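Local coordinates for protein putative phosphatase (Bacteroides thetaiotaomicron, PDB 3KYA) that is a putative phosphatase of unestablished activity that binds zinc ions and joins an IPT/TIG domain to a six-bladed beta-propeller, at residues M105-L110 against R469-E474; C111-N116 against G129-K134; N330-M335 against M371-Q376; Y394-L399 against S447-D452. All blocks are in the same frame, centred on the assembly; numbering follows the deposited sequence.

Overall arrangement
The four contacts illustrate how a beta-propeller is closed and packed. Contact 1 seals the ring: strand 105-110 pairs with strand 467-473 and completes the last blade, so the other three contacts are nested within the long loop it closes. Contact 2 follows directly on strand 105-110, its centre about 19 Å from that of contact 1, on the surface loops leading to the first blade. Contacts 3 and 4 come later, with centres about 11 Å apart, and they touch through neighbouring strands 374-381 and 391-397, each forming an interface between successive blades. Contact 4 also reaches the closing sheet through strand 446-452, its centre about 14 Å from that of contact 1.

Contact 1: residues M105-L110 against R469-E474; sequences MVVGTL and RTISME. With EDO (1,2-ethanediol), chain C.
Val107 packs beside Ile471 where strand 105-110 runs antiparallel to strand 469-473, the "Velcro" closure by which a beta-propeller finishes its last blade with a strand from the start of the ring. Val106 pairs with Ser472 and Gly108 with Thr470 through backbone hydrogen bonds, and shape completes the fit. The bare flank of Gly108 is the hollow, and the hydroxyl of Thr470 is the bump turned into it, with OG1 3.5 Å from Gly108 CA; any side chain there would collide with it. Beside Val107, Arg469 curls back on itself, folded at chi2 and chi3 (both -70°), which carries NH2 to 3.4 Å from Val107 CG1. Its NE donates to Gly108 O (3.3 Å) from above the carbonyl plane, while Thr470 N reaches the same oxygen from the opposite face. Asp434 and Asp462 hold the guanidinium in salt bridges. A leucine in place of Arg469 would probably leave both aspartates without this cation and Gly108 O with one donor fewer. Further along, Met105, a selenomethionine, bends its CE to 4.0 Å from Ile471 CG2. A water joins Thr470 OG1 and Ser472 OG and donates to Val106 O at 2.8 Å.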
# COMPACT_ATOMS: atom_id res chain seq x y z
N MSE A 105 -7.14 15.77 2.54
CA MSE A 105 -8.53 15.53 2.91
C MSE A 105 -8.62 15.60 4.44
O MSE A 105 -7.69 15.18 5.16
CB MSE A 105 -8.99 14.16 2.41
CG MSE A 105 -9.00 14.02 0.90
SE MSE A 105 -10.51 14.92 0.10
CE MSE A 105 -11.85 13.52 0.14
N VAL A 106 -9.72 16.15 4.94
CA VAL A 106 -9.95 16.27 6.37
C VAL A 106 -11.40 15.95 6.72
O VAL A 106 -12.29 16.13 5.89
CB VAL A 106 -9.58 17.67 6.92
CG1 VAL A 106 -8.07 17.92 6.80
CG2 VAL A 106 -10.39 18.80 6.22
N VAL A 107 -11.64 15.49 7.94
CA VAL A 107 -13.01 15.23 8.40
C VAL A 107 -13.56 16.54 8.97
O VAL A 107 -12.84 17.28 9.63
CB VAL A 107 -13.08 14.11 9.44
CG1 VAL A 107 -14.53 13.85 9.88
CG2 VAL A 107 -12.45 12.82 8.89
N GLY A 108 -14.82 16.82 8.67
CA GLY A 108 -15.52 18.01 9.18
C GLY A 108 -16.89 17.62 9.70
O GLY A 108 -17.29 16.45 9.58
N THR A 109 -17.61 18.58 10.28
CA THR A 109 -18.97 18.33 10.78
C THR A 109 -19.91 19.30 10.08
O THR A 109 -19.77 20.51 10.24
CB THR A 109 -19.05 18.45 12.31
OG1 THR A 109 -18.12 17.53 12.91
CG2 THR A 109 -20.49 18.16 12.83
N LEU A 110 -20.84 18.76 9.29
CA LEU A 110 -21.79 19.59 8.53
C LEU A 110 -22.95 20.12 9.38
O LEU A 110 -23.24 21.32 9.39
CB LEU A 110 -22.39 18.76 7.38
CG LEU A 110 -23.38 19.47 6.46
CD1 LEU A 110 -22.65 20.50 5.58
CD2 LEU A 110 -24.19 18.47 5.65
N ARG A 469 -21.22 14.18 8.93
CA ARG A 469 -19.82 14.56 8.82
C ARG A 469 -19.44 14.67 7.35
O ARG A 469 -20.14 14.15 6.48
CB ARG A 469 -18.91 13.52 9.48
CG ARG A 469 -19.29 13.10 10.88
CD ARG A 469 -19.08 14.18 11.90
NE ARG A 469 -17.67 14.47 12.16
CZ ARG A 469 -16.87 13.76 12.95
NH1 ARG A 469 -17.31 12.67 13.57
NH2 ARG A 469 -15.61 14.15 13.13
N THR A 470 -18.35 15.37 7.07
CA THR A 470 -17.84 15.49 5.72
C THR A 470 -16.40 15.00 5.69
O THR A 470 -15.71 15.03 6.70
CB THR A 470 -17.84 16.95 5.21
OG1 THR A 470 -17.10 17.78 6.11
CG2 THR A 470 -19.27 17.48 5.09
N ILE A 471 -15.97 14.51 4.53
CA ILE A 471 -14.55 14.23 4.29
C ILE A 471 -14.29 14.96 2.98
O ILE A 471 -14.86 14.60 1.94
CB ILE A 471 -14.19 12.77 4.17
CG1 ILE A 471 -14.67 12.01 5.41
CG2 ILE A 471 -12.66 12.64 3.98
CD1 ILE A 471 -14.46 10.47 5.36
N SER A 472 -13.45 15.99 3.04
CA SER A 472 -13.19 16.84 1.88
C SER A 472 -11.87 17.55 2.04
O SER A 472 -11.30 17.58 3.13
CB SER A 472 -14.30 17.88 1.74
OG SER A 472 -14.39 18.69 2.89
N MSE A 473 -11.41 18.18 0.96
CA MSE A 473 -10.13 18.89 0.95
C MSE A 473 -10.14 20.07 1.92
O MSE A 473 -11.07 20.88 1.89
CB MSE A 473 -9.79 19.41 -0.45
CG MSE A 473 -9.56 18.33 -1.48
SE MSE A 473 -8.05 17.23 -1.01
CE MSE A 473 -6.73 18.67 -0.95
N GLU A 474 -9.12 20.18 2.77
CA GLU A 474 -9.07 21.32 3.68
C GLU A 474 -9.00 22.64 2.88
O GLU A 474 -8.50 22.66 1.76
CB GLU A 474 -7.89 21.22 4.65
CG GLU A 474 -6.55 21.16 3.97
CD GLU A 474 -5.40 20.96 4.94
OE1 GLU A 474 -5.46 21.47 6.08
OE2 GLU A 474 -4.42 20.32 4.53
C1 EDO C . -4.49 18.47 7.06
O1 EDO C . -4.69 19.61 7.91
C2 EDO C . -4.54 17.19 7.87
O2 EDO C . -3.38 17.10 8.71
O HOH W 1 -14.38 17.93 5.48

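Contact 2: residues C111-N116 against G129-K134; sequences CGYRNN and GPEGVK. With EDO (1,2-ethanediol), chain J.
Tyr113 meets Glu131 and Lys134 by packing, without any direct hydrogen bond between the two loops. The methylene chain of Glu131 crosses the ring obliquely: CB lies 3.5 Å from Tyr113 OH, and the carboxylate plane is only 27° from that of the ring. Lys134 adds a CH-pi contact, CE standing over the ring face 4.1 Å from its centroid; the lysine has two conformers, and the contact is described for one, so it is less certain. Segment 129-134 is shaped by a type II beta turn, with Val133 N bonded to Pro130 O and Gly132 in the third position, while 111-116 is the surface connection leaving the closing strand of the propeller for its first blade. Water-mediated bonds are the second kind of link. One water touches Tyr113 OH at 2.8 Å, accepts from Gly132 N and donates to Lys134 O; another, 2.7 Å from Tyr113 OH, has weak bonds to Asn115 ND2 and Glu131 OE1, though Asp119 is the stronger partner of Asn115. A leucine in place of Tyr113 would probably deprive both waters of the hydroxyl they share and strip the glutamate chain of its flat support. A bound ethanediol donates from O2 to Gly112 O at 3.1 Å.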
# COMPACT_ATOMS: atom_id res chain seq x y z
N CYS A 111 -23.64 19.21 10.06
CA CYS A 111 -24.80 19.60 10.86
C CYS A 111 -25.12 18.54 11.88
O CYS A 111 -24.62 17.41 11.79
CB CYS A 111 -26.02 19.87 9.98
SG CYS A 111 -26.54 18.47 8.98
N GLY A 112 -25.97 18.90 12.84
CA GLY A 112 -26.30 18.01 13.94
C GLY A 112 -25.35 18.27 15.10
O GLY A 112 -24.28 18.86 14.93
N TYR A 113 -25.78 17.87 16.30
CA TYR A 113 -24.96 17.98 17.50
C TYR A 113 -25.52 17.11 18.60
O TYR A 113 -26.67 16.66 18.55
CB TYR A 113 -24.85 19.43 17.99
CG TYR A 113 -26.11 20.01 18.59
CD1 TYR A 113 -27.12 20.51 17.77
CD2 TYR A 113 -26.28 20.09 19.96
CE1 TYR A 113 -28.28 21.07 18.32
CE2 TYR A 113 -27.42 20.64 20.52
CZ TYR A 113 -28.42 21.13 19.69
OH TYR A 113 -29.56 21.68 20.23
N ARG A 114 -24.68 16.89 19.60
CA ARG A 114 -25.05 16.09 20.74
C ARG A 114 -24.50 16.82 21.96
O ARG A 114 -23.27 16.92 22.10
CB ARG A 114 -24.46 14.68 20.59
CG ARG A 114 -24.79 13.71 21.67
CD ARG A 114 -23.99 12.42 21.51
NE ARG A 114 -24.08 11.58 22.70
CZ ARG A 114 -24.56 10.34 22.76
NH1 ARG A 114 -24.97 9.69 21.67
NH2 ARG A 114 -24.58 9.71 23.93
N ASN A 115 -25.39 17.36 22.81
CA ASN A 115 -24.95 18.09 24.00
C ASN A 115 -24.54 17.12 25.12
O ASN A 115 -24.62 15.90 24.95
CB ASN A 115 -26.00 19.15 24.45
CG ASN A 115 -27.33 18.54 24.92
OD1 ASN A 115 -27.37 17.43 25.46
ND2 ASN A 115 -28.41 19.29 24.75
N ASN A 116 -24.07 17.65 26.25
CA ASN A 116 -23.58 16.77 27.34
C ASN A 116 -24.64 15.87 27.95
O ASN A 116 -24.31 14.81 28.48
CB ASN A 116 -22.87 17.58 28.44
CG ASN A 116 -23.70 18.72 28.95
OD1 ASN A 116 -24.22 19.51 28.16
ND2 ASN A 116 -23.81 18.84 30.27
N GLY A 129 -26.42 27.95 14.11
CA GLY A 129 -27.21 28.75 15.05
C GLY A 129 -27.01 28.25 16.47
O GLY A 129 -26.25 27.31 16.70
N PRO A 130 -27.69 28.89 17.43
CA PRO A 130 -27.60 28.46 18.82
C PRO A 130 -28.40 27.19 19.06
O PRO A 130 -29.35 26.91 18.32
CB PRO A 130 -28.22 29.63 19.59
CG PRO A 130 -29.19 30.22 18.65
CD PRO A 130 -28.59 30.04 17.27
N GLU A 131 -28.03 26.42 20.09
CA GLU A 131 -28.77 25.23 20.45
C GLU A 131 -30.20 25.70 20.73
O GLU A 131 -30.39 26.77 21.31
CB GLU A 131 -28.12 24.52 21.65
CG GLU A 131 -26.66 24.10 21.39
CD GLU A 131 -26.05 23.21 22.48
OE1 GLU A 131 -26.74 22.93 23.49
OE2 GLU A 131 -24.89 22.78 22.31
N GLY A 132 -31.20 24.95 20.26
CA GLY A 132 -32.60 25.38 20.36
C GLY A 132 -33.09 25.88 19.01
O GLY A 132 -34.29 25.89 18.74
N VAL A 133 -32.16 26.31 18.16
CA VAL A 133 -32.47 26.77 16.81
C VAL A 133 -31.84 25.85 15.75
O VAL A 133 -32.55 25.36 14.87
CB VAL A 133 -31.99 28.20 16.57
CG1 VAL A 133 -32.31 28.64 15.14
CG2 VAL A 133 -32.62 29.16 17.60
N LYS A 134 -30.53 25.62 15.84
CA LYS A 134 -29.87 24.79 14.83
C LYS A 134 -30.44 23.37 14.85
O LYS A 134 -30.88 22.87 15.89
CB LYS A 134 -28.34 24.81 14.93
CG LYS A 134 -27.71 24.19 16.16
CD LYS A 134 -26.19 24.11 16.00
CE LYS A 134 -25.49 23.71 17.29
NZ LYS A 134 -24.02 23.56 17.10
C1 EDO J . -22.83 23.28 12.60
O1 EDO J . -21.74 23.81 11.83
C2 EDO J . -22.45 21.92 13.16
O2 EDO J . -23.17 21.65 14.37
O HOH W 2 -31.54 22.82 18.59
O HOH W 3 -29.79 21.71 22.90

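Contact 3: residues N330-M335 against M371-Q376; sequences NNHYFM and MNNPCQ
A chi1 of -38°, short of the usual -60°, together with chi2 of -65° swings the ring of His332 so that ND1 faces the backbone of Asn373. This is packing between successive propeller blades: His332 lies in the turn leading into strand 333-340, and 371-376 leads into strand 374-381, the inner strand of the next blade. Asn373 N donates to ND1 at 3.0 Å with an angle of 154°, meeting the edge of the ring nearly in its plane; ND1 acts as acceptor, so the ring proton probably sits on NE2. Deeper in, Phe334 and Met371, a selenomethionine, cross at about a right angle. SE stands at the ring edge, 3.7 Å from Phe334 CD1, in a Met-aromatic contact, and Phe395 and Phe393 of the next blade complete the surroundings with edge-to-face rings. Pro374 lies alongside the same ring, pointing the other way, with CB 3.6 Å from Phe334 CE1. Buried behind this packing, Tyr333 N has no hydrogen-bonding partner in the model. A water 2.7 Å from His332 O accepts from Met371 N, bridging the backbones. Next to it, Met371 CG presses against that carbonyl, 3.2 Å from His332 O.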
# COMPACT_ATOMS: atom_id res chain seq x y z
N ASN A 330 -25.04 -8.11 9.52
CA ASN A 330 -25.09 -8.85 10.77
C ASN A 330 -24.05 -9.98 10.93
O ASN A 330 -23.94 -10.55 12.01
CB ASN A 330 -26.51 -9.40 11.04
CG ASN A 330 -26.95 -10.49 10.06
OD1 ASN A 330 -26.46 -10.60 8.95
ND2 ASN A 330 -27.93 -11.28 10.49
N ASN A 331 -23.30 -10.29 9.88
CA ASN A 331 -22.30 -11.36 9.95
C ASN A 331 -20.86 -10.98 9.57
O ASN A 331 -19.98 -11.84 9.46
CB ASN A 331 -22.83 -12.60 9.22
CG ASN A 331 -23.91 -13.32 10.04
OD1 ASN A 331 -23.65 -13.77 11.16
ND2 ASN A 331 -25.10 -13.44 9.48
N HIS A 332 -20.65 -9.68 9.38
CA HIS A 332 -19.32 -9.06 9.30
C HIS A 332 -18.41 -9.39 8.12
O HIS A 332 -17.20 -9.50 8.27
CB HIS A 332 -18.61 -9.33 10.65
CG HIS A 332 -19.54 -9.23 11.82
ND1 HIS A 332 -20.16 -8.05 12.19
CD2 HIS A 332 -20.01 -10.17 12.67
CE1 HIS A 332 -20.96 -8.27 13.21
NE2 HIS A 332 -20.89 -9.55 13.53
N TYR A 333 -18.99 -9.47 6.92
CA TYR A 333 -18.21 -9.67 5.70
C TYR A 333 -18.96 -9.19 4.44
O TYR A 333 -20.15 -8.90 4.50
CB TYR A 333 -17.77 -11.15 5.54
CG TYR A 333 -18.88 -12.15 5.21
CD1 TYR A 333 -19.87 -12.45 6.14
CD2 TYR A 333 -18.91 -12.82 4.00
CE1 TYR A 333 -20.88 -13.37 5.85
CE2 TYR A 333 -19.91 -13.74 3.69
CZ TYR A 333 -20.89 -14.01 4.63
OH TYR A 333 -21.89 -14.93 4.33
N PHE A 334 -18.22 -9.08 3.34
CA PHE A 334 -18.75 -8.79 2.02
C PHE A 334 -18.52 -9.98 1.08
O PHE A 334 -17.46 -10.64 1.12
CB PHE A 334 -18.06 -7.56 1.34
CG PHE A 334 -18.48 -6.22 1.88
CD1 PHE A 334 -17.82 -5.66 2.96
CD2 PHE A 334 -19.48 -5.48 1.25
CE1 PHE A 334 -18.21 -4.42 3.46
CE2 PHE A 334 -19.86 -4.25 1.75
CZ PHE A 334 -19.21 -3.72 2.85
N MSE A 335 -19.52 -10.23 0.25
CA MSE A 335 -19.44 -11.20 -0.83
C MSE A 335 -19.38 -10.41 -2.14
O MSE A 335 -19.76 -9.23 -2.18
CB MSE A 335 -20.65 -12.15 -0.82
CG MSE A 335 -20.83 -12.92 0.48
SE MSE A 335 -22.28 -14.22 0.39
CE MSE A 335 -21.38 -15.54 -0.71
N MSE A 371 -13.96 -6.95 10.17
CA MSE A 371 -14.80 -5.76 10.27
C MSE A 371 -15.93 -6.07 11.27
O MSE A 371 -16.05 -7.19 11.77
CB MSE A 371 -15.32 -5.38 8.89
CG MSE A 371 -16.07 -6.50 8.18
SE MSE A 371 -16.39 -6.19 6.29
CE MSE A 371 -14.61 -6.26 5.54
N ASN A 372 -16.77 -5.08 11.57
CA ASN A 372 -17.80 -5.27 12.57
C ASN A 372 -19.03 -4.42 12.25
O ASN A 372 -19.05 -3.22 12.52
CB ASN A 372 -17.21 -4.94 13.95
CG ASN A 372 -18.08 -5.41 15.08
OD1 ASN A 372 -19.24 -5.75 14.89
ND2 ASN A 372 -17.51 -5.43 16.29
N ASN A 373 -20.05 -5.08 11.70
CA ASN A 373 -21.29 -4.43 11.25
C ASN A 373 -21.01 -3.47 10.09
O ASN A 373 -21.17 -2.24 10.23
CB ASN A 373 -22.05 -3.68 12.37
CG ASN A 373 -22.82 -4.60 13.30
OD1 ASN A 373 -24.06 -4.61 13.29
ND2 ASN A 373 -22.11 -5.36 14.11
N PRO A 374 -20.57 -4.01 8.93
CA PRO A 374 -20.31 -3.16 7.77
C PRO A 374 -21.63 -2.63 7.20
O PRO A 374 -22.57 -3.42 6.98
CB PRO A 374 -19.65 -4.11 6.77
CG PRO A 374 -20.17 -5.47 7.14
CD PRO A 374 -20.35 -5.44 8.63
N CYS A 375 -21.70 -1.32 7.01
CA CYS A 375 -22.92 -0.67 6.52
C CYS A 375 -22.72 -0.07 5.12
O CYS A 375 -22.11 -0.72 4.26
CB CYS A 375 -23.46 0.31 7.58
SG CYS A 375 -24.04 -0.53 9.11
N GLN A 376 -23.16 1.16 4.88
CA GLN A 376 -23.20 1.68 3.51
C GLN A 376 -21.83 1.81 2.87
O GLN A 376 -20.87 2.22 3.51
CB GLN A 376 -23.92 3.03 3.46
CG GLN A 376 -24.35 3.43 2.05
CD GLN A 376 -25.37 4.56 2.04
OE1 GLN A 376 -25.50 5.28 3.02
NE2 GLN A 376 -26.09 4.71 0.92
O HOH W 4 -15.00 -9.73 9.77

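Contact 4: residues Y394-L399 against S447-D452; sequences YFVDRL and SGLVYD. With EDO (1,2-ethanediol), chain K.
In the buried interface between the last two blades of the propeller, Val396 and Leu449 interlock, joining strand 391-397 of one blade to strand 446-452, the inner strand of the next. The strands run nearly antiparallel, at 161°, but their axes come no closer than 6.7 Å and no hydrogen bond passes between the two segments, so they meet through side chains. Val396 sends its two branches to different places: CG2 presses on the chain at Ser447, 3.4 Å from Ser447 C, while CG1 lies against Leu449 CB at 4.1 Å. The chain it presses on is irregular, for Ser447 and Gly448 both face His461 in a classic beta bulge. Leu449 answers from across: with CG anti to the backbone N (chi1 -174°), its branch CD2 reaches the other strand, 3.5 Å from Tyr394 O and 4.2 Å from Tyr394 CB. Polar groups around the apolar centre have partners outside the two segments. Gln376 OE1 accepts from Leu449 N, the hydroxyl of Ser447 bonds Gly142 N on the first blade, and Arg398 forms a salt bridge with Asp445. Toward the Tyr451 end, a bound ethanediol lies near both tyrosines, its O2 hydrogen-bonded to Tyr451 OH at 2.7 Å and its O1 3.5 Å from Tyr394 OH.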
# COMPACT_ATOMS: atom_id res chain seq x y z
N TYR A 394 -15.34 2.12 -0.66
CA TYR A 394 -15.24 2.68 0.68
C TYR A 394 -16.53 2.37 1.41
O TYR A 394 -17.59 2.49 0.82
CB TYR A 394 -15.04 4.19 0.63
CG TYR A 394 -13.70 4.60 0.08
CD1 TYR A 394 -13.45 4.60 -1.29
CD2 TYR A 394 -12.67 5.00 0.92
CE1 TYR A 394 -12.21 4.99 -1.80
CE2 TYR A 394 -11.44 5.37 0.43
CZ TYR A 394 -11.21 5.36 -0.92
OH TYR A 394 -9.96 5.74 -1.38
N PHE A 395 -16.44 1.97 2.68
CA PHE A 395 -17.65 1.66 3.45
C PHE A 395 -17.49 2.04 4.91
O PHE A 395 -16.37 2.11 5.43
CB PHE A 395 -18.04 0.18 3.33
CG PHE A 395 -17.15 -0.78 4.10
CD1 PHE A 395 -16.01 -1.34 3.52
CD2 PHE A 395 -17.48 -1.13 5.40
CE1 PHE A 395 -15.21 -2.23 4.25
CE2 PHE A 395 -16.70 -2.02 6.12
CZ PHE A 395 -15.55 -2.57 5.54
N VAL A 396 -18.61 2.34 5.56
CA VAL A 396 -18.60 2.67 6.98
C VAL A 396 -18.71 1.35 7.76
O VAL A 396 -19.64 0.58 7.55
CB VAL A 396 -19.66 3.74 7.37
CG1 VAL A 396 -19.17 5.13 6.93
CG2 VAL A 396 -21.10 3.42 6.84
N ASP A 397 -17.72 1.11 8.62
CA ASP A 397 -17.59 -0.11 9.45
C ASP A 397 -18.12 0.33 10.80
O ASP A 397 -17.39 0.87 11.63
CB ASP A 397 -16.13 -0.51 9.48
CG ASP A 397 -15.88 -1.86 10.11
OD1 ASP A 397 -16.86 -2.61 10.35
OD2 ASP A 397 -14.69 -2.17 10.35
N ARG A 398 -19.40 0.06 11.03
CA ARG A 398 -20.14 0.73 12.12
C ARG A 398 -19.55 0.63 13.51
O ARG A 398 -19.33 1.67 14.14
CB ARG A 398 -21.64 0.32 12.15
CG ARG A 398 -22.46 1.22 13.07
CD ARG A 398 -23.98 0.99 13.02
NE ARG A 398 -24.33 -0.37 13.44
CZ ARG A 398 -24.52 -0.77 14.69
NH1 ARG A 398 -24.40 0.05 15.72
NH2 ARG A 398 -24.84 -2.05 14.91
N LEU A 399 -19.27 -0.59 13.98
CA LEU A 399 -18.79 -0.77 15.34
C LEU A 399 -17.28 -0.58 15.49
O LEU A 399 -16.75 -0.73 16.58
CB LEU A 399 -19.27 -2.12 15.91
CG LEU A 399 -20.78 -2.17 16.21
CD1 LEU A 399 -21.22 -3.55 16.70
CD2 LEU A 399 -21.20 -1.08 17.22
N SER A 447 -23.13 4.70 9.93
CA SER A 447 -24.07 3.85 9.17
C SER A 447 -24.30 4.24 7.70
O SER A 447 -24.59 3.37 6.88
CB SER A 447 -25.43 3.83 9.90
OG SER A 447 -25.95 5.15 10.06
N GLY A 448 -24.20 5.53 7.40
CA GLY A 448 -24.46 6.06 6.06
C GLY A 448 -23.23 6.69 5.42
O GLY A 448 -22.37 7.24 6.13
N LEU A 449 -23.16 6.61 4.09
CA LEU A 449 -22.02 7.12 3.33
C LEU A 449 -22.39 7.37 1.88
O LEU A 449 -23.03 6.52 1.23
CB LEU A 449 -20.87 6.09 3.36
CG LEU A 449 -19.53 6.51 2.75
CD1 LEU A 449 -18.89 7.61 3.58
CD2 LEU A 449 -18.57 5.30 2.60
N VAL A 450 -22.02 8.55 1.38
CA VAL A 450 -22.18 8.89 -0.04
C VAL A 450 -20.93 9.64 -0.49
O VAL A 450 -20.22 10.21 0.34
CB VAL A 450 -23.42 9.78 -0.36
CG1 VAL A 450 -24.69 8.98 -0.26
CG2 VAL A 450 -23.46 11.03 0.52
N TYR A 451 -20.69 9.66 -1.80
CA TYR A 451 -19.58 10.40 -2.38
C TYR A 451 -20.06 11.22 -3.55
O TYR A 451 -20.75 10.69 -4.43
CB TYR A 451 -18.48 9.43 -2.85
CG TYR A 451 -17.23 10.08 -3.40
CD1 TYR A 451 -16.29 10.67 -2.54
CD2 TYR A 451 -16.94 10.05 -4.76
CE1 TYR A 451 -15.12 11.26 -3.04
CE2 TYR A 451 -15.76 10.62 -5.26
CZ TYR A 451 -14.86 11.22 -4.39
OH TYR A 451 -13.68 11.78 -4.87
N ASP A 452 -19.76 12.52 -3.52
CA ASP A 452 -20.05 13.41 -4.63
C ASP A 452 -18.82 13.32 -5.52
O ASP A 452 -17.73 13.79 -5.13
CB ASP A 452 -20.30 14.83 -4.11
CG ASP A 452 -20.65 15.81 -5.21
OD1 ASP A 452 -20.13 15.67 -6.35
OD2 ASP A 452 -21.42 16.75 -4.93
C1 EDO K . -10.44 9.94 -3.18
O1 EDO K . -9.91 9.18 -2.08
C2 EDO K . -11.30 11.06 -2.61
O2 EDO K . -11.38 12.14 -3.54